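Local structure of N-acetylcysteine deacetylase (Bacillus subtilis, 1YSJ) at residues Ile83-Glu87 against Arg142-Lys146; Val175-Gly180 against Ile358-Val363; Lys195-Ala201 against Glu343-Glu349; Ile224-Ala230 against Ile267-Met273. The protein probably catalyses the deacetylation of N-acetylcysteine to cysteine and acetate with two divalent metal ions per subunit, in the breakdown of S-(2-succino)cysteine for sulfur. The protein carries 1 engineered substitution. All coordinates share one frame; numbering follows the deposited sequence.

Contact 1: residues Ile83-Glu87 against Arg142-Lys146; sequences IKGRE and RAELK
Ile83 and Leu145 make the apolar part of this contact, Ile83 CG2 meeting Leu145 CD1 at 3.8 Å. The same methyl lies over one face of the Arg142 guanidinium, 3.7 Å above its plane but nearer its margin than its middle; the two side chains cross at about a right angle. Arg142 reaches this position because its chain runs extended from CG to NE (chi2 169°, chi3 -176°), alongside the Lys84 carbonyl oxygen. The polar bonds are mostly weak or water-borne. Arg142 NH1 donates weakly to Lys84 O (3.4 Å) and more firmly to water 1, which lies in the guanidinium plane and also accepts from Lys84 N. The NH2 end is taken by Asn139. Arg86 N gives a weak bond to Arg142 O and a shorter one, 2.8 Å, to water 2; that water also sits close to the carbonyls of Leu145 and Arg142. Gly85 CA adds a CA-H...O contact to Leu145 O (3.4 Å), leaving little room beside it. Glu87 and Lys146 lie side by side, pointing the same way, Glu87 OE1 against Lys146 CD at 3.5 Å; their charges stay too far apart for a salt bridge. Leu145 continues onto Val397 and Leu400 of helix 384-402. This is a loop packed near one edge of an alpha/beta sheet: the link between helix 124-139 and strand 148-154 folds against the end of strand 79-84, the antiparallel neighbour of strand 148-154.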
loop_
_atom_site.group_PDB
_atom_site.type_symbol
_atom_site.label_atom_id
_atom_site.label_comp_id
_atom_site.label_asym_id
_atom_site.label_seq_id
_atom_site.Cartn_x
_atom_site.Cartn_y
_atom_site.Cartn_z
ATOM N N ILE A 83 -4.500 -40.934 32.049
ATOM C CA ILE A 83 -4.781 -41.556 33.345
ATOM C C ILE A 83 -6.093 -42.328 33.269
ATOM O O ILE A 83 -7.159 -41.751 33.031
ATOM C CB ILE A 83 -4.808 -40.522 34.508
ATOM C CG1 ILE A 83 -3.402 -39.958 34.742
ATOM C CG2 ILE A 83 -5.339 -41.155 35.792
ATOM C CD1 ILE A 83 -3.363 -38.674 35.520
ATOM N N LYS A 84 -5.996 -43.640 33.462
ATOM C CA LYS A 84 -7.153 -44.523 33.405
ATOM C C LYS A 84 -7.733 -44.731 34.794
ATOM O O LYS A 84 -6.998 -44.918 35.764
ATOM C CB LYS A 84 -6.776 -45.877 32.793
ATOM C CG LYS A 84 -5.984 -45.777 31.496
ATOM C CD LYS A 84 -5.505 -47.144 31.022
ATOM C CE LYS A 84 -6.365 -47.681 29.893
ATOM N NZ LYS A 84 -6.099 -46.929 28.638
ATOM N N GLY A 85 -9.057 -44.690 34.883
ATOM C CA GLY A 85 -9.761 -45.079 36.098
ATOM C C GLY A 85 -9.758 -46.589 36.238
ATOM O O GLY A 85 -9.158 -47.294 35.421
ATOM N N ARG A 86 -10.429 -47.091 37.269
ATOM C CA ARG A 86 -10.462 -48.534 37.533
ATOM C C ARG A 86 -11.685 -49.219 36.906
ATOM O O ARG A 86 -11.868 -50.432 37.029
ATOM C CB ARG A 86 -10.348 -48.811 39.038
ATOM C CG ARG A 86 -9.127 -48.152 39.708
ATOM C CD ARG A 86 -7.799 -48.511 39.019
ATOM N NE ARG A 86 -7.378 -49.886 39.295
ATOM C CZ ARG A 86 -6.348 -50.499 38.716
ATOM N NH1 ARG A 86 -5.609 -49.874 37.808
ATOM N NH2 ARG A 86 -6.056 -51.751 39.046
ATOM N N GLU A 87 -12.507 -48.422 36.229
ATOM C CA GLU A 87 -13.634 -48.914 35.442
ATOM C C GLU A 87 -13.409 -48.586 33.971
ATOM O O GLU A 87 -12.804 -47.559 33.645
ATOM C CB GLU A 87 -14.935 -48.235 35.876
ATOM C CG GLU A 87 -15.470 -48.622 37.247
ATOM C CD GLU A 87 -16.918 -48.181 37.455
ATOM O OE1 GLU A 87 -17.456 -47.444 36.595
ATOM O OE2 GLU A 87 -17.523 -48.577 38.474
ATOM N N ARG A 142 -7.604 -42.383 40.993
ATOM C CA ARG A 142 -8.020 -43.251 39.882
ATOM C C ARG A 142 -9.297 -44.042 40.155
ATOM O O ARG A 142 -10.059 -44.321 39.229
ATOM C CB ARG A 142 -6.889 -44.208 39.498
ATOM C CG ARG A 142 -5.679 -43.520 38.896
ATOM C CD ARG A 142 -4.510 -44.469 38.800
ATOM N NE ARG A 142 -3.303 -43.804 38.314
ATOM C CZ ARG A 142 -2.909 -43.786 37.044
ATOM N NH1 ARG A 142 -3.626 -44.393 36.108
ATOM N NH2 ARG A 142 -1.794 -43.157 36.707
ATOM N N ALA A 143 -9.524 -44.395 41.420
ATOM C CA ALA A 143 -10.739 -45.107 41.829
ATOM C C ALA A 143 -12.010 -44.267 41.649
ATOM O O ALA A 143 -13.105 -44.816 41.510
ATOM C CB ALA A 143 -10.615 -45.599 43.267
ATOM N N GLU A 144 -11.856 -42.944 41.651
ATOM C CA GLU A 144 -12.980 -42.018 41.465
ATOM C C GLU A 144 -13.329 -41.796 39.993
ATOM O O GLU A 144 -14.435 -41.353 39.673
ATOM C CB GLU A 144 -12.689 -40.668 42.128
ATOM C CG GLU A 144 -12.612 -40.707 43.650
ATOM C CD GLU A 144 -12.424 -39.326 44.263
ATOM O OE1 GLU A 144 -11.406 -39.117 44.964
ATOM O OE2 GLU A 144 -13.291 -38.447 44.037
ATOM N N LEU A 145 -12.387 -42.098 39.101
ATOM C CA LEU A 145 -12.589 -41.880 37.671
ATOM C C LEU A 145 -13.378 -43.005 37.009
ATOM O O LEU A 145 -12.942 -44.160 36.995
ATOM C CB LEU A 145 -11.249 -41.682 36.952
ATOM C CG LEU A 145 -10.387 -40.464 37.304
ATOM C CD1 LEU A 145 -9.050 -40.542 36.576
ATOM C CD2 LEU A 145 -11.101 -39.155 36.982
ATOM N N LYS A 146 -14.540 -42.657 36.463
ATOM C CA LYS A 146 -15.365 -43.606 35.718
ATOM C C LYS A 146 -14.988 -43.554 34.235
ATOM O O LYS A 146 -15.820 -43.298 33.359
ATOM C CB LYS A 146 -16.862 -43.323 35.917
ATOM C CG LYS A 146 -17.312 -43.091 37.361
ATOM C CD LYS A 146 -17.219 -44.347 38.217
ATOM C CE LYS A 146 -18.206 -44.297 39.386
ATOM N NZ LYS A 146 -18.083 -43.054 40.207
HETATM O O HOH W 1 -3.389 -44.965 33.433
HETATM O O HOH W 2 -12.568 -46.071 38.745
#

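Contact 2: residues Val175-Gly180 against Ile358-Val363; sequences VSAIFG and IPGFFV
Residues 178-180 and 360-362 pair in parallel register, Ile178 with Gly360 through Gly180 with Phe362, the strand axes 4.8 Å apart and 9° from parallel. They are adjacent strands inside the mixed sheet of the M20 metallopeptidase catalytic domain. Four backbone bonds join them: Ile178 N to Pro359 O, Phe361 N to Ile178 O, Gly180 N to Phe361 O, and Val363 N to Gly180 O, the last at 3.0 Å. On the side of Phe179 and Phe361, the edge of the Phe179 ring meets Phe361 CB (CD2 to CB 3.6 Å), while the Phe361 ring leads off toward Val194; helix 384-402 packs on Phe179 through Phe392 and Val399. At the strand entrance Ile358 turns CG1 between its own N and carbonyl carbon (chi1 59°), which carries CD1 in against Val175 CG1 at 3.7 Å and against Ile178 CB. Pro359 rests its ring beside the Ser176 carbonyl, CD to O 3.3 Å. On the face of Ile178 and Phe362, the Phe362 ring comes within about 4 Å, nearest atoms, of the side chain of the nickel ligand His182. With no side chain on Gly180 to interfere, Phe362 CD1 settles 3.5 Å from Gly180 C.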
loop_
_atom_site.group_PDB
_atom_site.type_symbol
_atom_site.label_atom_id
_atom_site.label_comp_id
_atom_site.label_asym_id
_atom_site.label_seq_id
_atom_site.Cartn_x
_atom_site.Cartn_y
_atom_site.Cartn_z
ATOM N N VAL A 175 -12.474 -39.916 22.059
ATOM C CA VAL A 175 -12.693 -38.914 23.108
ATOM C C VAL A 175 -14.104 -38.307 23.024
ATOM O O VAL A 175 -14.534 -37.863 21.962
ATOM C CB VAL A 175 -11.598 -37.807 23.077
ATOM C CG1 VAL A 175 -11.864 -36.736 24.120
ATOM C CG2 VAL A 175 -10.218 -38.409 23.312
ATOM N N SER A 176 -14.809 -38.295 24.154
ATOM C CA SER A 176 -16.193 -37.828 24.230
ATOM C C SER A 176 -16.314 -36.327 24.456
ATOM O O SER A 176 -17.247 -35.698 23.961
ATOM C CB SER A 176 -16.943 -38.557 25.348
ATOM O OG SER A 176 -17.026 -39.944 25.088
ATOM N N ALA A 177 -15.383 -35.765 25.221
ATOM C CA ALA A 177 -15.421 -34.348 25.579
ATOM C C ALA A 177 -14.028 -33.789 25.784
ATOM O O ALA A 177 -13.113 -34.519 26.155
ATOM C CB ALA A 177 -16.249 -34.146 26.830
ATOM N N ILE A 178 -13.879 -32.489 25.549
ATOM C CA ILE A 178 -12.605 -31.800 25.744
ATOM C C ILE A 178 -12.769 -30.509 26.549
ATOM O O ILE A 178 -13.708 -29.731 26.339
ATOM C CB ILE A 178 -11.864 -31.527 24.398
ATOM C CG1 ILE A 178 -10.453 -30.976 24.667
ATOM C CG2 ILE A 178 -12.696 -30.601 23.475
ATOM C CD1 ILE A 178 -9.457 -31.224 23.559
ATOM N N PHE A 179 -11.839 -30.287 27.471
ATOM C CA PHE A 179 -11.916 -29.142 28.359
ATOM C C PHE A 179 -10.608 -28.366 28.383
ATOM O O PHE A 179 -9.527 -28.939 28.228
ATOM C CB PHE A 179 -12.340 -29.592 29.759
ATOM C CG PHE A 179 -13.591 -30.420 29.758
ATOM C CD1 PHE A 179 -13.522 -31.812 29.779
ATOM C CD2 PHE A 179 -14.839 -29.812 29.693
ATOM C CE1 PHE A 179 -14.685 -32.583 29.757
ATOM C CE2 PHE A 179 -16.007 -30.575 29.669
ATOM C CZ PHE A 179 -15.929 -31.959 29.701
ATOM N N GLY A 180 -10.722 -27.055 28.561
ATOM C CA GLY A 180 -9.565 -26.180 28.537
ATOM C C GLY A 180 -9.803 -24.905 29.311
ATOM O O GLY A 180 -10.922 -24.616 29.734
ATOM N N ILE A 358 -15.814 -32.557 18.525
ATOM C CA ILE A 358 -16.436 -33.150 19.711
ATOM C C ILE A 358 -16.943 -32.069 20.674
ATOM O O ILE A 358 -16.472 -30.933 20.612
ATOM C CB ILE A 358 -15.464 -34.119 20.468
ATOM C CG1 ILE A 358 -14.188 -33.399 20.911
ATOM C CG2 ILE A 358 -15.150 -35.364 19.620
ATOM C CD1 ILE A 358 -13.458 -34.092 22.037
ATOM N N PRO A 359 -17.901 -32.421 21.564
ATOM C CA PRO A 359 -18.393 -31.493 22.586
ATOM C C PRO A 359 -17.266 -31.003 23.483
ATOM O O PRO A 359 -16.375 -31.778 23.841
ATOM C CB PRO A 359 -19.367 -32.356 23.400
ATOM C CG PRO A 359 -19.796 -33.415 22.481
ATOM C CD PRO A 359 -18.590 -33.722 21.653
ATOM N N GLY A 360 -17.301 -29.723 23.842
ATOM C CA GLY A 360 -16.235 -29.140 24.653
ATOM C C GLY A 360 -16.655 -27.977 25.527
ATOM O O GLY A 360 -17.699 -27.360 25.301
ATOM N N PHE A 361 -15.830 -27.681 26.527
ATOM C CA PHE A 361 -16.042 -26.530 27.395
ATOM C C PHE A 361 -14.728 -25.819 27.732
ATOM O O PHE A 361 -13.766 -26.439 28.186
ATOM C CB PHE A 361 -16.773 -26.946 28.675
ATOM C CG PHE A 361 -17.687 -25.890 29.217
ATOM C CD1 PHE A 361 -19.013 -25.814 28.790
ATOM C CD2 PHE A 361 -17.230 -24.966 30.151
ATOM C CE1 PHE A 361 -19.870 -24.836 29.286
ATOM C CE2 PHE A 361 -18.084 -23.978 30.654
ATOM C CZ PHE A 361 -19.403 -23.914 30.219
ATOM N N PHE A 362 -14.712 -24.508 27.519
ATOM C CA PHE A 362 -13.534 -23.683 27.733
ATOM C C PHE A 362 -13.871 -22.591 28.742
ATOM O O PHE A 362 -14.845 -21.856 28.565
ATOM C CB PHE A 362 -13.112 -23.069 26.396
ATOM C CG PHE A 362 -11.726 -22.482 26.388
ATOM C CD1 PHE A 362 -10.607 -23.303 26.266
ATOM C CD2 PHE A 362 -11.542 -21.105 26.457
ATOM C CE1 PHE A 362 -9.320 -22.760 26.235
ATOM C CE2 PHE A 362 -10.261 -20.547 26.428
ATOM C CZ PHE A 362 -9.152 -21.375 26.314
ATOM N N VAL A 363 -13.071 -22.479 29.797
ATOM C CA VAL A 363 -13.358 -21.515 30.867
ATOM C C VAL A 363 -12.273 -20.449 31.054
ATOM O O VAL A 363 -11.108 -20.662 30.696
ATOM C CB VAL A 363 -13.620 -22.216 32.229
ATOM C CG1 VAL A 363 -14.853 -23.094 32.154
ATOM C CG2 VAL A 363 -12.399 -23.021 32.688
#

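Contact 3: residues Lys195-Ala201 against Glu343-Glu349; sequences KEGPLMA and EQSPGGE
Ser345 lies alongside Met200, their backbones joined in a single bridge. Ser345 N donates to Leu199 O at 2.9 Å, nearly straight at 163°, and Ala201 N donates to Ser345 O at 3.2 Å. The selenomethionine side chain of Met200 fills the curve of the loop that follows: its SE lies 3.6 Å from Glu349 CB, and CB packs against Gly347 O at 3.3 Å. The bend at chi3 (73°) turns CE against the Gly347 carbonyl, 3.5 Å from Gly347 O and beside Ser345 CB. Gln344 spreads its aliphatic part over the strand, CG reaching Pro198 O and CB touching Leu199 O. A methyl of Leu199, CD1, approaches the carbonyl of Glu343. Water 3 links Ala201 O to Glu349 N farther along. These pairs sit where strand 197-211 leaves the catalytic domain of the M20 fold for the inserted dimerisation domain, and the loop holding Gln344 to Gly348 follows the chain's return to the catalytic sheet. Beyond the first shell, Lys195 NZ bonds both Pro198 O (2.8 Å) and Glu196 O, tying down the turn ahead of the strand. Trp364 of strand 360-366 packs on Leu199, Met200 and Ser345, and its indole NE1 bonds Glu343 O. Glu349 OE2 caps Phe351 N at the start of helix 351-355 and forms a salt bridge with Arg95, while its side chain passes, nearest atoms, about 5 Å from a nickel ion and about 4 Å from the side chain of His182.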
loop_
_atom_site.group_PDB
_atom_site.type_symbol
_atom_site.label_atom_id
_atom_site.label_comp_id
_atom_site.label_asym_id
_atom_site.label_seq_id
_atom_site.Cartn_x
_atom_site.Cartn_y
_atom_site.Cartn_z
ATOM N N LYS A 195 -19.667 -19.739 30.653
ATOM C CA LYS A 195 -20.856 -19.530 29.809
ATOM C C LYS A 195 -21.029 -20.639 28.763
ATOM O O LYS A 195 -20.045 -21.225 28.306
ATOM C CB LYS A 195 -20.835 -18.148 29.132
ATOM C CG LYS A 195 -19.953 -18.047 27.884
ATOM C CD LYS A 195 -19.977 -16.646 27.255
ATOM C CE LYS A 195 -21.353 -16.256 26.707
ATOM N NZ LYS A 195 -21.822 -17.145 25.607
ATOM N N GLU A 196 -22.278 -20.922 28.397
ATOM C CA GLU A 196 -22.566 -21.804 27.264
ATOM C C GLU A 196 -22.524 -21.001 25.956
ATOM O O GLU A 196 -22.666 -19.777 25.966
ATOM C CB GLU A 196 -23.904 -22.562 27.448
ATOM C CG GLU A 196 -25.181 -21.721 27.335
ATOM C CD GLU A 196 -26.426 -22.393 27.947
ATOM O OE1 GLU A 196 -26.689 -23.591 27.689
ATOM O OE2 GLU A 196 -27.165 -21.703 28.681
ATOM N N GLY A 197 -22.301 -21.692 24.842
ATOM C CA GLY A 197 -22.261 -21.056 23.530
ATOM C C GLY A 197 -20.979 -20.288 23.251
ATOM O O GLY A 197 -19.922 -20.613 23.808
ATOM N N PRO A 198 -21.067 -19.252 22.391
ATOM C CA PRO A 198 -19.919 -18.486 21.891
ATOM C C PRO A 198 -19.164 -17.732 22.984
ATOM O O PRO A 198 -19.758 -16.933 23.718
ATOM C CB PRO A 198 -20.557 -17.489 20.912
ATOM C CG PRO A 198 -21.908 -18.053 20.604
ATOM C CD PRO A 198 -22.336 -18.747 21.842
ATOM N N LEU A 199 -17.861 -17.991 23.078
ATOM C CA LEU A 199 -16.998 -17.337 24.060
ATOM C C LEU A 199 -15.956 -16.455 23.380
ATOM O O LEU A 199 -15.693 -15.335 23.822
ATOM C CB LEU A 199 -16.310 -18.382 24.952
ATOM C CG LEU A 199 -15.351 -17.883 26.042
ATOM C CD1 LEU A 199 -16.099 -17.119 27.122
ATOM C CD2 LEU A 199 -14.579 -19.034 26.652
HETATM N N MSE A 200 -15.358 -16.975 22.312
HETATM C CA MSE A 200 -14.300 -16.275 21.591
HETATM C C MSE A 200 -14.603 -16.262 20.107
HETATM O O MSE A 200 -15.155 -17.217 19.572
HETATM C CB MSE A 200 -12.938 -16.924 21.850
HETATM C CG MSE A 200 -12.589 -17.040 23.318
HETATM SE SE MSE A 200 -10.808 -17.727 23.606
HETATM C CE MSE A 200 -9.773 -16.135 23.062
ATOM N N ALA A 201 -14.231 -15.172 19.449
ATOM C CA ALA A 201 -14.607 -14.929 18.065
ATOM C C ALA A 201 -13.945 -15.884 17.077
ATOM O O ALA A 201 -12.854 -16.402 17.322
ATOM C CB ALA A 201 -14.295 -13.483 17.692
ATOM N N GLU A 343 -17.400 -13.219 30.115
ATOM C CA GLU A 343 -17.441 -12.187 29.086
ATOM C C GLU A 343 -16.748 -12.698 27.830
ATOM O O GLU A 343 -15.750 -13.422 27.912
ATOM C CB GLU A 343 -16.760 -10.912 29.580
ATOM C CG GLU A 343 -17.541 -10.166 30.666
ATOM C CD GLU A 343 -16.778 -8.988 31.257
ATOM O OE1 GLU A 343 -17.416 -8.162 31.946
ATOM O OE2 GLU A 343 -15.547 -8.884 31.040
ATOM N N GLN A 344 -17.279 -12.325 26.670
ATOM C CA GLN A 344 -16.700 -12.751 25.398
ATOM C C GLN A 344 -15.355 -12.080 25.111
ATOM O O GLN A 344 -15.086 -10.972 25.579
ATOM C CB GLN A 344 -17.679 -12.521 24.246
ATOM C CG GLN A 344 -18.797 -13.558 24.177
ATOM C CD GLN A 344 -19.898 -13.194 23.181
ATOM O OE1 GLN A 344 -20.471 -14.068 22.533
ATOM N NE2 GLN A 344 -20.193 -11.906 23.060
ATOM N N SER A 345 -14.507 -12.774 24.358
ATOM C CA SER A 345 -13.216 -12.239 23.956
ATOM C C SER A 345 -13.157 -12.097 22.432
ATOM O O SER A 345 -13.611 -12.985 21.708
ATOM C CB SER A 345 -12.081 -13.135 24.462
ATOM O OG SER A 345 -10.808 -12.552 24.217
ATOM N N PRO A 346 -12.604 -10.969 21.941
ATOM C CA PRO A 346 -12.446 -10.746 20.503
ATOM C C PRO A 346 -11.355 -11.622 19.879
ATOM O O PRO A 346 -11.296 -11.749 18.657
ATOM C CB PRO A 346 -12.038 -9.269 20.416
ATOM C CG PRO A 346 -12.310 -8.692 21.772
ATOM C CD PRO A 346 -12.101 -9.823 22.715
ATOM N N GLY A 347 -10.505 -12.216 20.714
ATOM C CA GLY A 347 -9.412 -13.059 20.239
ATOM C C GLY A 347 -9.870 -14.436 19.793
ATOM O O GLY A 347 -10.988 -14.855 20.083
ATOM N N GLY A 348 -8.995 -15.136 19.080
ATOM C CA GLY A 348 -9.274 -16.482 18.597
ATOM C C GLY A 348 -8.392 -17.497 19.293
ATOM O O GLY A 348 -7.239 -17.214 19.617
ATOM N N GLU A 349 -8.942 -18.681 19.534
ATOM C CA GLU A 349 -8.210 -19.748 20.196
ATOM C C GLU A 349 -8.378 -21.017 19.370
ATOM O O GLU A 349 -9.489 -21.336 18.945
ATOM C CB GLU A 349 -8.742 -19.944 21.617
ATOM C CG GLU A 349 -7.667 -19.921 22.714
ATOM C CD GLU A 349 -6.906 -21.238 22.861
ATOM O OE1 GLU A 349 -6.099 -21.352 23.811
ATOM O OE2 GLU A 349 -7.104 -22.159 22.039
HETATM O O HOH W 3 -11.858 -18.784 18.255
#

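Contact 4: residues Ile224-Ala230 against Ile267-Met273; sequences IDPIAAA and IPDQAEM
Pro226 O accepts the backbone N-H of Ala230 (2.8 Å) in the first turn of helix 226-237 and also rests against Ala271 CB, 3.9 Å away on the facing strand. Across the contact the meeting is van der Waals packing, mostly of apolar groups, the helix axis passing 7.8 Å from the strand axis at 25°. The Pro226 ring presses its CG onto Pro268 O at 3.4 Å and also touches Asp269 O. Ala230 CB meets Ala271 CB at 3.9 Å, the small methyls letting the layers come close. Beside them Met273, a selenomethionine, has CG between its N and carbonyl carbon (chi1 68°) and a bent chi3, which puts CE 3.7 Å from Ala230 CB. Ile227 crosses the Pro268 ring at about a right angle, CD1 to CG 3.8 Å. Asp225 is the N-cap, its OD1 accepting weakly from Ala228 N and also bonded by Gln238 of the second subunit, whose Ile255 and Thr256 pack on Ile227 and Pro268. The helix thus lies on the four-stranded antiparallel sheet, Ala271 and Met273 facing it. With beta-alpha-beta-beta-alpha-beta chain order and sheet order 2-3-1-4, this is the ferredoxin-like dimerisation domain of the M20 family.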
loop_
_atom_site.group_PDB
_atom_site.type_symbol
_atom_site.label_atom_id
_atom_site.label_comp_id
_atom_site.label_asym_id
_atom_site.label_seq_id
_atom_site.Cartn_x
_atom_site.Cartn_y
_atom_site.Cartn_z
ATOM N N ILE A 224 -8.786 4.244 -15.843
ATOM C CA ILE A 224 -9.396 3.499 -14.730
ATOM C C ILE A 224 -9.162 4.195 -13.384
ATOM O O ILE A 224 -8.139 4.858 -13.186
ATOM C CB ILE A 224 -8.910 2.010 -14.674
ATOM C CG1 ILE A 224 -9.727 1.193 -13.663
ATOM C CG2 ILE A 224 -7.404 1.918 -14.396
ATOM C CD1 ILE A 224 -11.202 1.083 -13.998
ATOM N N ASP A 225 -10.115 4.047 -12.465
ATOM C CA ASP A 225 -9.947 4.554 -11.104
ATOM C C ASP A 225 -10.174 3.465 -10.046
ATOM O O ASP A 225 -11.253 3.390 -9.449
ATOM C CB ASP A 225 -10.861 5.763 -10.858
ATOM C CG ASP A 225 -10.279 6.747 -9.849
ATOM O OD1 ASP A 225 -9.299 6.400 -9.149
ATOM O OD2 ASP A 225 -10.808 7.876 -9.758
ATOM N N PRO A 226 -9.156 2.608 -9.816
ATOM C CA PRO A 226 -9.246 1.584 -8.770
ATOM C C PRO A 226 -9.144 2.149 -7.348
ATOM O O PRO A 226 -9.673 1.543 -6.411
ATOM C CB PRO A 226 -8.047 0.680 -9.064
ATOM C CG PRO A 226 -7.070 1.556 -9.738
ATOM C CD PRO A 226 -7.870 2.542 -10.537
ATOM N N ILE A 227 -8.473 3.292 -7.202
ATOM C CA ILE A 227 -8.266 3.937 -5.899
ATOM C C ILE A 227 -9.580 4.452 -5.317
ATOM O O ILE A 227 -9.897 4.184 -4.153
ATOM C CB ILE A 227 -7.257 5.112 -5.989
ATOM C CG1 ILE A 227 -5.926 4.655 -6.602
ATOM C CG2 ILE A 227 -7.054 5.763 -4.618
ATOM C CD1 ILE A 227 -4.964 4.011 -5.635
ATOM N N ALA A 228 -10.331 5.189 -6.132
ATOM C CA ALA A 228 -11.648 5.692 -5.752
ATOM C C ALA A 228 -12.587 4.548 -5.375
ATOM O O ALA A 228 -13.343 4.655 -4.409
ATOM C CB ALA A 228 -12.248 6.534 -6.885
ATOM N N ALA A 229 -12.534 3.462 -6.145
ATOM C CA ALA A 229 -13.250 2.235 -5.822
ATOM C C ALA A 229 -12.798 1.686 -4.464
ATOM O O ALA A 229 -13.624 1.395 -3.600
ATOM C CB ALA A 229 -13.051 1.192 -6.923
ATOM N N ALA A 230 -11.485 1.573 -4.278
ATOM C CA ALA A 230 -10.923 1.070 -3.023
ATOM C C ALA A 230 -11.352 1.905 -1.811
ATOM O O ALA A 230 -11.646 1.351 -0.752
ATOM C CB ALA A 230 -9.402 0.978 -3.111
ATOM N N ILE A 267 -0.533 6.490 -12.782
ATOM C CA ILE A 267 -1.847 5.965 -12.403
ATOM C C ILE A 267 -1.763 4.447 -12.211
ATOM O O ILE A 267 -1.399 3.726 -13.144
ATOM C CB ILE A 267 -2.932 6.299 -13.463
ATOM C CG1 ILE A 267 -2.874 7.782 -13.852
ATOM C CG2 ILE A 267 -4.326 5.920 -12.953
ATOM C CD1 ILE A 267 -3.326 8.077 -15.281
ATOM N N PRO A 268 -2.089 3.962 -10.995
ATOM C CA PRO A 268 -2.021 2.530 -10.679
ATOM C C PRO A 268 -3.102 1.702 -11.375
ATOM O O PRO A 268 -4.233 2.166 -11.542
ATOM C CB PRO A 268 -2.220 2.497 -9.161
ATOM C CG PRO A 268 -2.989 3.735 -8.857
ATOM C CD PRO A 268 -2.529 4.763 -9.838
ATOM N N ASP A 269 -2.742 0.487 -11.782
ATOM C CA ASP A 269 -3.687 -0.432 -12.407
ATOM C C ASP A 269 -4.532 -1.146 -11.353
ATOM O O ASP A 269 -5.717 -1.408 -11.568
ATOM C CB ASP A 269 -2.952 -1.456 -13.280
ATOM C CG ASP A 269 -2.450 -0.866 -14.598
ATOM O OD1 ASP A 269 -2.270 -1.644 -15.561
ATOM O OD2 ASP A 269 -2.231 0.365 -14.682
ATOM N N GLN A 270 -3.915 -1.439 -10.210
ATOM C CA GLN A 270 -4.555 -2.217 -9.150
ATOM C C GLN A 270 -4.614 -1.495 -7.810
ATOM O O GLN A 270 -3.840 -0.575 -7.541
ATOM C CB GLN A 270 -3.823 -3.546 -8.946
ATOM C CG GLN A 270 -4.065 -4.587 -10.021
ATOM C CD GLN A 270 -3.492 -5.945 -9.654
ATOM O OE1 GLN A 270 -3.181 -6.211 -8.492
ATOM N NE2 GLN A 270 -3.354 -6.815 -10.649
ATOM N N ALA A 271 -5.553 -1.936 -6.979
ATOM C CA ALA A 271 -5.569 -1.618 -5.560
ATOM C C ALA A 271 -5.903 -2.900 -4.799
ATOM O O ALA A 271 -6.873 -3.587 -5.126
ATOM C CB ALA A 271 -6.585 -0.529 -5.264
ATOM N N GLU A 272 -5.087 -3.235 -3.805
ATOM C CA GLU A 272 -5.358 -4.407 -2.974
ATOM C C GLU A 272 -5.552 -4.057 -1.504
ATOM O O GLU A 272 -4.970 -3.098 -0.994
ATOM C CB GLU A 272 -4.290 -5.501 -3.153
ATOM C CG GLU A 272 -2.890 -5.155 -2.644
ATOM C CD GLU A 272 -1.897 -6.307 -2.782
ATOM O OE1 GLU A 272 -2.234 -7.330 -3.417
ATOM O OE2 GLU A 272 -0.770 -6.187 -2.251
HETATM N N MSE A 273 -6.399 -4.836 -0.841
HETATM C CA MSE A 273 -6.596 -4.716 0.596
HETATM C C MSE A 273 -6.807 -6.082 1.236
HETATM O O MSE A 273 -7.307 -7.011 0.594
HETATM C CB MSE A 273 -7.757 -3.769 0.922
HETATM C CG MSE A 273 -9.140 -4.268 0.532
HETATM SE SE MSE A 273 -10.496 -2.872 0.725
HETATM C CE MSE A 273 -10.054 -1.823 -0.831
#

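Overall arrangement
Contacts 1 and 2 both belong to the mixed catalytic sheet, their centres about 19 Å apart, with contact 1 near its outer end and contact 2 in its middle. Contact 3 adjoins contact 2, centres about 14 Å apart, and they touch directly: Phe362 CE2 lies 4.0 Å from Met200 SE; the Phe362 side chain comes within about 7 Å, nearest atoms, of a nickel ion. Strand 197-211 then leads into the antiparallel sheet of the dimerisation domain, where contact 4 lies about 36 Å from contact 3 and 64 Å from contact 1, centre to centre. Along the chain contact 1 closes first; contact 4 is nested within contact 3, and contact 3 within contact 2, as expected for one domain inserted into another.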